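Putative xanthine dehydrogenase YAGS fad-binding subunit (Escherichia coli, PDB 5G5G) probably serves as the molybdenum-cofactor subunit of a periplasmic aldehyde oxidase of the xanthine dehydrogenase family, holding pterin cytosine dinucleotide and a dioxothiomolybdenum centre. Local coordinates at residues C[150-164]-C[329-341]. Residues are numbered along the deposited sequence; the frame is centred on the assembly and turned at random.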
ATOM      1  N   VAL C 150      13.178 -18.768 -24.132  1.00 27.84           N
ATOM      2  CA  VAL C 150      13.670 -19.496 -22.956  1.00 27.79           C
ATOM      3  C   VAL C 150      12.906 -20.811 -22.844  1.00 27.79           C
ATOM      4  O   VAL C 150      11.744 -20.841 -22.434  1.00 25.73           O
ATOM      5  CB  VAL C 150      13.519 -18.670 -21.655  1.00 28.05           C
ATOM      6  CG1 VAL C 150      14.168 -19.413 -20.491  1.00 28.90           C
ATOM      7  CG2 VAL C 150      14.149 -17.301 -21.821  1.00 27.69           C
ATOM      8  N   ASN C 151      13.553 -21.909 -23.184  1.00 29.15           N
ATOM      9  CA  ASN C 151      12.883 -23.208 -23.110  1.00 30.98           C
ATOM     10  C   ASN C 151      13.654 -24.220 -22.270  1.00 31.06           C
ATOM     11  O   ASN C 151      13.310 -25.383 -22.266  1.00 34.02           O
ATOM     12  CB  ASN C 151      12.564 -23.735 -24.507  1.00 33.76           C
ATOM     13  CG  ASN C 151      13.720 -23.569 -25.440  1.00 39.70           C
ATOM     14  OD1 ASN C 151      14.794 -24.119 -25.215  1.00 42.86           O
ATOM     15  ND2 ASN C 151      13.536 -22.751 -26.466  1.00 42.15           N
ATOM     16  N   GLN C 152      14.665 -23.778 -21.536  1.00 30.65           N
ATOM     17  CA  GLN C 152      15.474 -24.636 -20.665  1.00 30.76           C
ATOM     18  C   GLN C 152      15.463 -24.003 -19.288  1.00 27.89           C
ATOM     19  O   GLN C 152      15.388 -22.763 -19.204  1.00 25.54           O
ATOM     20  CB  GLN C 152      16.935 -24.639 -21.133  1.00 34.33           C
ATOM     21  CG  GLN C 152      17.158 -24.926 -22.611  1.00 38.75           C
ATOM     22  CD  GLN C 152      16.914 -26.366 -22.881  1.00 44.15           C
ATOM     23  OE1 GLN C 152      17.684 -27.198 -22.407  1.00 49.03           O
ATOM     24  NE2 GLN C 152      15.837 -26.694 -23.622  1.00 46.92           N
ATOM     25  N   PRO C 153      15.595 -24.812 -18.208  1.00 26.17           N
ATOM     26  CA  PRO C 153      15.674 -24.274 -16.857  1.00 26.27           C
ATOM     27  C   PRO C 153      17.024 -23.686 -16.510  1.00 26.88           C
ATOM     28  O   PRO C 153      17.986 -23.947 -17.193  1.00 27.25           O
ATOM     29  CB  PRO C 153      15.476 -25.520 -15.973  1.00 25.81           C
ATOM     30  CG  PRO C 153      15.948 -26.640 -16.780  1.00 25.58           C
ATOM     31  CD  PRO C 153      15.604 -26.290 -18.191  1.00 26.80           C
ATOM     32  N   PRO C 154      17.099 -22.933 -15.418  1.00 29.13           N
ATOM     33  CA  PRO C 154      18.444 -22.542 -14.984  1.00 31.19           C
ATOM     34  C   PRO C 154      19.289 -23.783 -14.642  1.00 34.97           C
ATOM     35  O   PRO C 154      18.743 -24.801 -14.222  1.00 31.65           O
ATOM     36  CB  PRO C 154      18.176 -21.642 -13.761  1.00 29.77           C
ATOM     37  CG  PRO C 154      16.740 -21.230 -13.881  1.00 28.20           C
ATOM     38  CD  PRO C 154      16.051 -22.403 -14.533  1.00 27.98           C
ATOM     39  N   GLU C 155      20.606 -23.677 -14.865  1.00 41.70           N
ATOM     40  CA  GLU C 155      21.591 -24.759 -14.648  1.00 48.13           C
ATOM     41  C   GLU C 155      21.461 -25.440 -13.286  1.00 46.17           C
ATOM     42  O   GLU C 155      21.466 -26.679 -13.198  1.00 47.95           O
ATOM     43  CB  GLU C 155      23.006 -24.164 -14.776  1.00 56.42           C
ATOM     44  CG  GLU C 155      24.197 -25.088 -14.479  1.00 63.89           C
ATOM     45  CD  GLU C 155      25.433 -24.300 -14.030  1.00 70.93           C
ATOM     46  OE1 GLU C 155      25.589 -23.113 -14.434  1.00 69.12           O
ATOM     47  OE2 GLU C 155      26.247 -24.875 -13.267  1.00 74.11           O
ATOM     48  N   ASP C 156      21.339 -24.621 -12.248  1.00 42.95           N
ATOM     49  CA  ASP C 156      21.205 -25.108 -10.880  1.00 44.21           C
ATOM     50  C   ASP C 156      19.775 -25.451 -10.434  1.00 39.73           C
ATOM     51  O   ASP C 156      19.550 -25.715  -9.249  1.00 37.47           O
ATOM     52  CB  ASP C 156      21.761 -24.042  -9.927  1.00 50.34           C
ATOM     53  CG  ASP C 156      20.984 -22.735  -9.992  1.00 54.28           C
ATOM     54  OD1 ASP C 156      20.139 -22.584 -10.913  1.00 58.60           O
ATOM     55  OD2 ASP C 156      21.220 -21.858  -9.131  1.00 58.72           O
ATOM     56  N   THR C 157      18.799 -25.385 -11.340  1.00 35.20           N
ATOM     57  CA  THR C 157      17.404 -25.611 -10.976  1.00 32.63           C
ATOM     58  C   THR C 157      16.722 -26.503 -12.035  1.00 29.89           C
ATOM     59  O   THR C 157      15.873 -26.058 -12.801  1.00 27.73           O
ATOM     60  CB  THR C 157      16.658 -24.286 -10.826  1.00 34.66           C
ATOM     61  OG1 THR C 157      17.452 -23.373 -10.067  1.00 38.97           O
ATOM     62  CG2 THR C 157      15.336 -24.504 -10.153  1.00 34.62           C
ATOM     63  N   PRO C 158      17.100 -27.774 -12.080  1.00 27.15           N
ATOM     64  CA  PRO C 158      16.610 -28.639 -13.152  1.00 26.45           C
ATOM     65  C   PRO C 158      15.130 -29.015 -12.948  1.00 23.53           C
ATOM     66  O   PRO C 158      14.635 -28.934 -11.839  1.00 22.95           O
ATOM     67  CB  PRO C 158      17.534 -29.865 -13.044  1.00 27.59           C
ATOM     68  CG  PRO C 158      17.843 -29.943 -11.601  1.00 27.49           C
ATOM     69  CD  PRO C 158      18.015 -28.501 -11.181  1.00 27.79           C
ATOM     70  N   ASP C 159      14.430 -29.321 -14.041  1.00 22.45           N
ATOM     71  CA  ASP C 159      12.991 -29.637 -13.978  1.00 21.27           C
ATOM     72  C   ASP C 159      12.850 -30.854 -13.086  1.00 21.40           C
ATOM     73  O   ASP C 159      13.792 -31.677 -13.002  1.00 21.89           O
ATOM     74  CB  ASP C 159      12.434 -29.970 -15.370  1.00 21.24           C
ATOM     75  CG  ASP C 159      12.359 -28.747 -16.307  1.00 21.44           C
ATOM     76  OD1 ASP C 159      12.632 -27.600 -15.861  1.00 20.33           O
ATOM     77  OD2 ASP C 159      12.048 -28.933 -17.525  1.00 20.87           O
ATOM     78  N   LYS C 160      11.679 -31.031 -12.514  1.00 20.57           N
ATOM     79  CA  LYS C 160      11.434 -32.182 -11.680  1.00 21.66           C
ATOM     80  C   LYS C 160      10.389 -33.056 -12.374  1.00 20.60           C
ATOM     81  O   LYS C 160       9.320 -32.588 -12.695  1.00 18.77           O
ATOM     82  CB  LYS C 160      10.970 -31.726 -10.329  1.00 24.05           C
ATOM     83  CG  LYS C 160      10.771 -32.853  -9.353  1.00 29.05           C
ATOM     84  CD  LYS C 160       9.985 -32.316  -8.165  1.00 33.35           C
ATOM     85  CE  LYS C 160       9.612 -33.412  -7.206  1.00 38.33           C
ATOM     86  NZ  LYS C 160      10.828 -33.852  -6.438  1.00 43.37           N
ATOM     87  N   ASN C 161      10.723 -34.319 -12.587  1.00 20.53           N
ATOM     88  CA  ASN C 161       9.850 -35.257 -13.273  1.00 21.06           C
ATOM     89  C   ASN C 161       9.598 -36.517 -12.459  1.00 21.54           C
ATOM     90  O   ASN C 161      10.502 -37.054 -11.910  1.00 21.65           O
ATOM     91  CB  ASN C 161      10.424 -35.646 -14.626  1.00 22.50           C
ATOM     92  CG  ASN C 161      10.510 -34.479 -15.584  1.00 23.62           C
ATOM     93  OD1 ASN C 161       9.535 -33.923 -15.933  1.00 26.11           O
ATOM     94  ND2 ASN C 161      11.671 -34.149 -15.991  1.00 23.67           N
ATOM     95  N   VAL C 162       8.350 -36.936 -12.418  1.00 20.48           N
ATOM     96  CA  VAL C 162       7.939 -38.097 -11.665  1.00 20.35           C
ATOM     97  C   VAL C 162       7.033 -38.874 -12.663  1.00 20.67           C
ATOM     98  O   VAL C 162       6.139 -38.310 -13.289  1.00 19.26           O
ATOM     99  CB  VAL C 162       7.110 -37.691 -10.423  1.00 19.92           C
ATOM    100  CG1 VAL C 162       6.595 -38.900  -9.634  1.00 20.56           C
ATOM    101  CG2 VAL C 162       7.892 -36.741  -9.493  1.00 20.13           C
ATOM    102  N   GLY C 163       7.225 -40.170 -12.745  1.00 21.44           N
ATOM    103  CA  GLY C 163       6.422 -41.016 -13.635  1.00 22.35           C
ATOM    104  C   GLY C 163       6.481 -40.562 -15.079  1.00 22.98           C
ATOM    105  O   GLY C 163       7.515 -40.120 -15.548  1.00 23.75           O
ATOM    106  N   ASP C 164       5.358 -40.630 -15.785  1.00 22.99           N
ATOM    107  CA  ASP C 164       5.305 -40.320 -17.201  1.00 22.88           C
ATOM    108  C   ASP C 164       4.180 -39.311 -17.437  1.00 21.72           C
ATOM    109  O   ASP C 164       3.061 -39.700 -17.733  1.00 20.43           O
ATOM    110  CB  ASP C 164       5.072 -41.603 -17.959  1.00 24.49           C
ATOM    111  CG  ASP C 164       4.894 -41.402 -19.447  1.00 25.47           C
ATOM    112  OD1 ASP C 164       5.178 -40.334 -20.010  1.00 25.81           O
ATOM    113  OD2 ASP C 164       4.417 -42.364 -20.054  1.00 26.99           O
ATOM    114  N   GLY C 329      -1.031 -37.241  -7.515  1.00 15.26           N
ATOM    115  CA  GLY C 329      -0.881 -37.515  -8.959  1.00 15.76           C
ATOM    116  C   GLY C 329       0.423 -38.238  -9.187  1.00 16.10           C
ATOM    117  O   GLY C 329       1.472 -37.711  -8.800  1.00 16.06           O
ATOM    118  N   ALA C 330       0.375 -39.381  -9.863  1.00 16.52           N
ATOM    119  CA  ALA C 330       1.587 -40.193 -10.032  1.00 17.24           C
ATOM    120  C   ALA C 330       2.530 -39.691 -11.123  1.00 17.67           C
ATOM    121  O   ALA C 330       3.716 -40.107 -11.179  1.00 18.96           O
ATOM    122  CB  ALA C 330       1.194 -41.639 -10.283  1.00 18.16           C
ATOM    123  N   ASN C 331       2.057 -38.786 -11.979  1.00 16.92           N
ATOM    124  CA  ASN C 331       2.816 -38.402 -13.159  1.00 17.14           C
ATOM    125  C   ASN C 331       2.870 -36.913 -13.213  1.00 16.59           C
ATOM    126  O   ASN C 331       1.830 -36.242 -13.298  1.00 15.67           O
ATOM    127  CB  ASN C 331       2.157 -38.991 -14.416  1.00 17.96           C
ATOM    128  CG  ASN C 331       1.981 -40.477 -14.311  1.00 18.65           C
ATOM    129  OD1 ASN C 331       2.930 -41.234 -14.523  1.00 19.41           O
ATOM    130  ND2 ASN C 331       0.796 -40.919 -13.922  1.00 18.84           N
ATOM    131  N   ARG C 332       4.080 -36.395 -13.047  1.00 16.43           N
ATOM    132  CA  ARG C 332       4.266 -34.982 -12.731  1.00 15.72           C
ATOM    133  C   ARG C 332       5.465 -34.377 -13.429  1.00 16.41           C
ATOM    134  O   ARG C 332       6.498 -35.024 -13.633  1.00 16.88           O
ATOM    135  CB  ARG C 332       4.485 -34.801 -11.201  1.00 15.42           C
ATOM    136  CG  ARG C 332       3.685 -35.766 -10.328  1.00 15.19           C
ATOM    137  CD  ARG C 332       3.962 -35.557  -8.840  1.00 14.85           C
ATOM    138  NE  ARG C 332       3.417 -34.321  -8.293  1.00 14.40           N
ATOM    139  CZ  ARG C 332       2.252 -34.160  -7.658  1.00 14.17           C
ATOM    140  NH1 ARG C 332       1.458 -35.173  -7.466  1.00 14.49           N
ATOM    141  NH2 ARG C 332       1.924 -32.976  -7.170  1.00 13.92           N
ATOM    142  N   HIS C 333       5.325 -33.122 -13.791  1.00 16.58           N
ATOM    143  CA  HIS C 333       6.438 -32.358 -14.330  1.00 17.36           C
ATOM    144  C   HIS C 333       6.340 -30.914 -13.832  1.00 17.20           C
ATOM    145  O   HIS C 333       5.260 -30.280 -13.889  1.00 16.90           O
ATOM    146  CB  HIS C 333       6.475 -32.468 -15.852  1.00 18.47           C
ATOM    147  CG  HIS C 333       7.241 -31.377 -16.520  1.00 18.51           C
ATOM    148  ND1 HIS C 333       8.599 -31.439 -16.707  1.00 19.17           N
ATOM    149  CD2 HIS C 333       6.847 -30.183 -17.023  1.00 18.57           C
ATOM    150  CE1 HIS C 333       9.022 -30.334 -17.300  1.00 19.50           C
ATOM    151  NE2 HIS C 333       7.984 -29.533 -17.474  1.00 19.53           N
ATOM    152  N   THR C 334       7.452 -30.386 -13.317  1.00 16.78           N
ATOM    153  CA  THR C 334       7.491 -28.983 -12.956  1.00 16.68           C
ATOM    154  C   THR C 334       8.774 -28.395 -13.448  1.00 16.83           C
ATOM    155  O   THR C 334       9.792 -29.069 -13.532  1.00 17.18           O
ATOM    156  CB  THR C 334       7.356 -28.735 -11.429  1.00 16.84           C
ATOM    157  OG1 THR C 334       8.171 -29.656 -10.712  1.00 17.62           O
ATOM    158  CG2 THR C 334       5.992 -28.951 -10.936  1.00 17.05           C
ATOM    159  N   GLY C 335       8.728 -27.123 -13.825  1.00 16.85           N
ATOM    160  CA  GLY C 335       9.896 -26.462 -14.330  1.00 17.50           C
ATOM    161  C   GLY C 335       9.811 -24.971 -14.300  1.00 17.32           C
ATOM    162  O   GLY C 335       8.744 -24.394 -14.531  1.00 17.05           O
ATOM    163  N   LEU C 336      10.951 -24.337 -14.021  1.00 17.27           N
ATOM    164  CA  LEU C 336      11.079 -22.884 -14.099  1.00 17.28           C
ATOM    165  C   LEU C 336      11.843 -22.473 -15.335  1.00 17.30           C
ATOM    166  O   LEU C 336      12.774 -23.169 -15.781  1.00 18.19           O
ATOM    167  CB  LEU C 336      11.779 -22.293 -12.848  1.00 17.64           C
ATOM    168  CG  LEU C 336      11.073 -22.475 -11.515  1.00 17.77           C
ATOM    169  CD1 LEU C 336      11.956 -21.928 -10.388  1.00 18.03           C
ATOM    170  CD2 LEU C 336       9.693 -21.822 -11.548  1.00 17.15           C
ATOM    171  N   ARG C 337      11.479 -21.308 -15.868  1.00 17.35           N
ATOM    172  CA  ARG C 337      12.164 -20.714 -17.009  1.00 17.92           C
ATOM    173  C   ARG C 337      12.447 -19.253 -16.654  1.00 17.66           C
ATOM    174  O   ARG C 337      11.520 -18.511 -16.305  1.00 16.38           O
ATOM    175  CB  ARG C 337      11.302 -20.838 -18.236  1.00 18.79           C
ATOM    176  CG  ARG C 337      10.845 -22.302 -18.566  1.00 20.01           C
ATOM    177  CD  ARG C 337      11.951 -23.059 -19.131  1.00 22.00           C
ATOM    178  NE  ARG C 337      11.500 -24.439 -19.455  1.00 24.39           N
ATOM    179  CZ  ARG C 337      11.523 -25.485 -18.625  1.00 23.69           C
ATOM    180  NH1 ARG C 337      12.035 -25.372 -17.412  1.00 22.32           N
ATOM    181  NH2 ARG C 337      11.142 -26.696 -19.082  1.00 24.46           N
ATOM    182  N   LEU C 338      13.714 -18.858 -16.756  1.00 17.57           N
ATOM    183  CA  LEU C 338      14.134 -17.541 -16.300  1.00 18.08           C
ATOM    184  C   LEU C 338      14.639 -16.703 -17.477  1.00 18.10           C
ATOM    185  O   LEU C 338      15.698 -17.005 -18.044  1.00 18.94           O
ATOM    186  CB  LEU C 338      15.224 -17.712 -15.218  1.00 18.40           C
ATOM    187  CG  LEU C 338      15.712 -16.390 -14.619  1.00 18.91           C
ATOM    188  CD1 LEU C 338      14.629 -15.549 -13.999  1.00 18.58           C
ATOM    189  CD2 LEU C 338      16.801 -16.747 -13.630  1.00 19.93           C
ATOM    190  N   ALA C 339      13.892 -15.671 -17.843  1.00 17.49           N
ATOM    191  CA  ALA C 339      14.333 -14.721 -18.873  1.00 18.68           C
ATOM    192  C   ALA C 339      15.203 -13.658 -18.241  1.00 18.66           C
ATOM    193  O   ALA C 339      15.138 -13.418 -17.029  1.00 17.93           O
ATOM    194  CB  ALA C 339      13.138 -14.058 -19.539  1.00 18.57           C
ATOM    195  N   THR C 340      15.951 -12.977 -19.108  1.00 19.81           N
ATOM    196  CA  THR C 340      16.666 -11.769 -18.710  1.00 20.75           C
ATOM    197  C   THR C 340      15.849 -10.533 -19.068  1.00 20.08           C
ATOM    198  O   THR C 340      15.544 -10.314 -20.230  1.00 19.73           O
ATOM    199  CB  THR C 340      18.050 -11.751 -19.354  1.00 23.06           C
ATOM    200  OG1 THR C 340      18.740 -12.881 -18.832  1.00 23.21           O
ATOM    201  CG2 THR C 340      18.819 -10.485 -18.959  1.00 24.29           C
ATOM    202  N   LEU C 341      15.531  -9.728 -18.058  1.00 18.59           N
ATOM    203  CA  LEU C 341      14.802  -8.477 -18.275  1.00 18.04           C
ATOM    204  C   LEU C 341      15.561  -7.373 -17.578  1.00 18.09           C
ATOM    205  O   LEU C 341      16.012  -7.586 -16.466  1.00 17.79           O
ATOM    206  CB  LEU C 341      13.364  -8.512 -17.742  1.00 17.52           C
ATOM    207  CG  LEU C 341      12.356  -9.551 -18.322  1.00 17.60           C
ATOM    208  CD1 LEU C 341      11.035  -9.502 -17.576  1.00 17.04           C
ATOM    209  CD2 LEU C 341      12.154  -9.289 -19.815  1.00 18.00           C
TER
HETATM  210  O   HOH W   1      15.783 -20.786 -17.459  1.00 20.68           O
HETATM  211  O   HOH W   2      13.125 -26.199 -13.511  1.00 15.67           O
HETATM  212  O   HOH W   3       7.275 -32.410 -10.614  1.00 19.87           O
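R337 grips the carboxylate of D159 end-on: NH1 lies 2.8 Å from OD1 and NH2 2.9 Å from OD2, both oxygens are met on their syn sides, and the two flat groups are nearly coplanar, 7° apart. With the chain bent at chi2 (-75°), one guanidinium face lies against Q152 CA and P153 N, while NH1 also donates to L336 O from above the carbonyl plane. Beside this pair, H333 ND1 donates to N161 OD1 (2.8 Å) within the ring plane, amide and imidazole lying nearly flat with each other; NE2 is hydrogen-bonded to E305. On the other sheet face, V162 CB rests alongside R332 CG at 3.9 Å. Antiparallel backbone bonds pair K160 with T334 and V162 with R332, joining 160-162, outermost in its sheet within this chain, to strand 331-340, and D164 N donates to N331 OD1 (2.8 Å) nearly straight, at 174°. Ahead of the short strand, a water links L338 N to Q152 O. Replacing R337 by a leucine would probably leave the D159 carboxylate without its cationic mate and open a gap under Q152 CA and P153 N. Two N-H bonds probably hold D159 flat against the guanidinium, its charge largely neutralised.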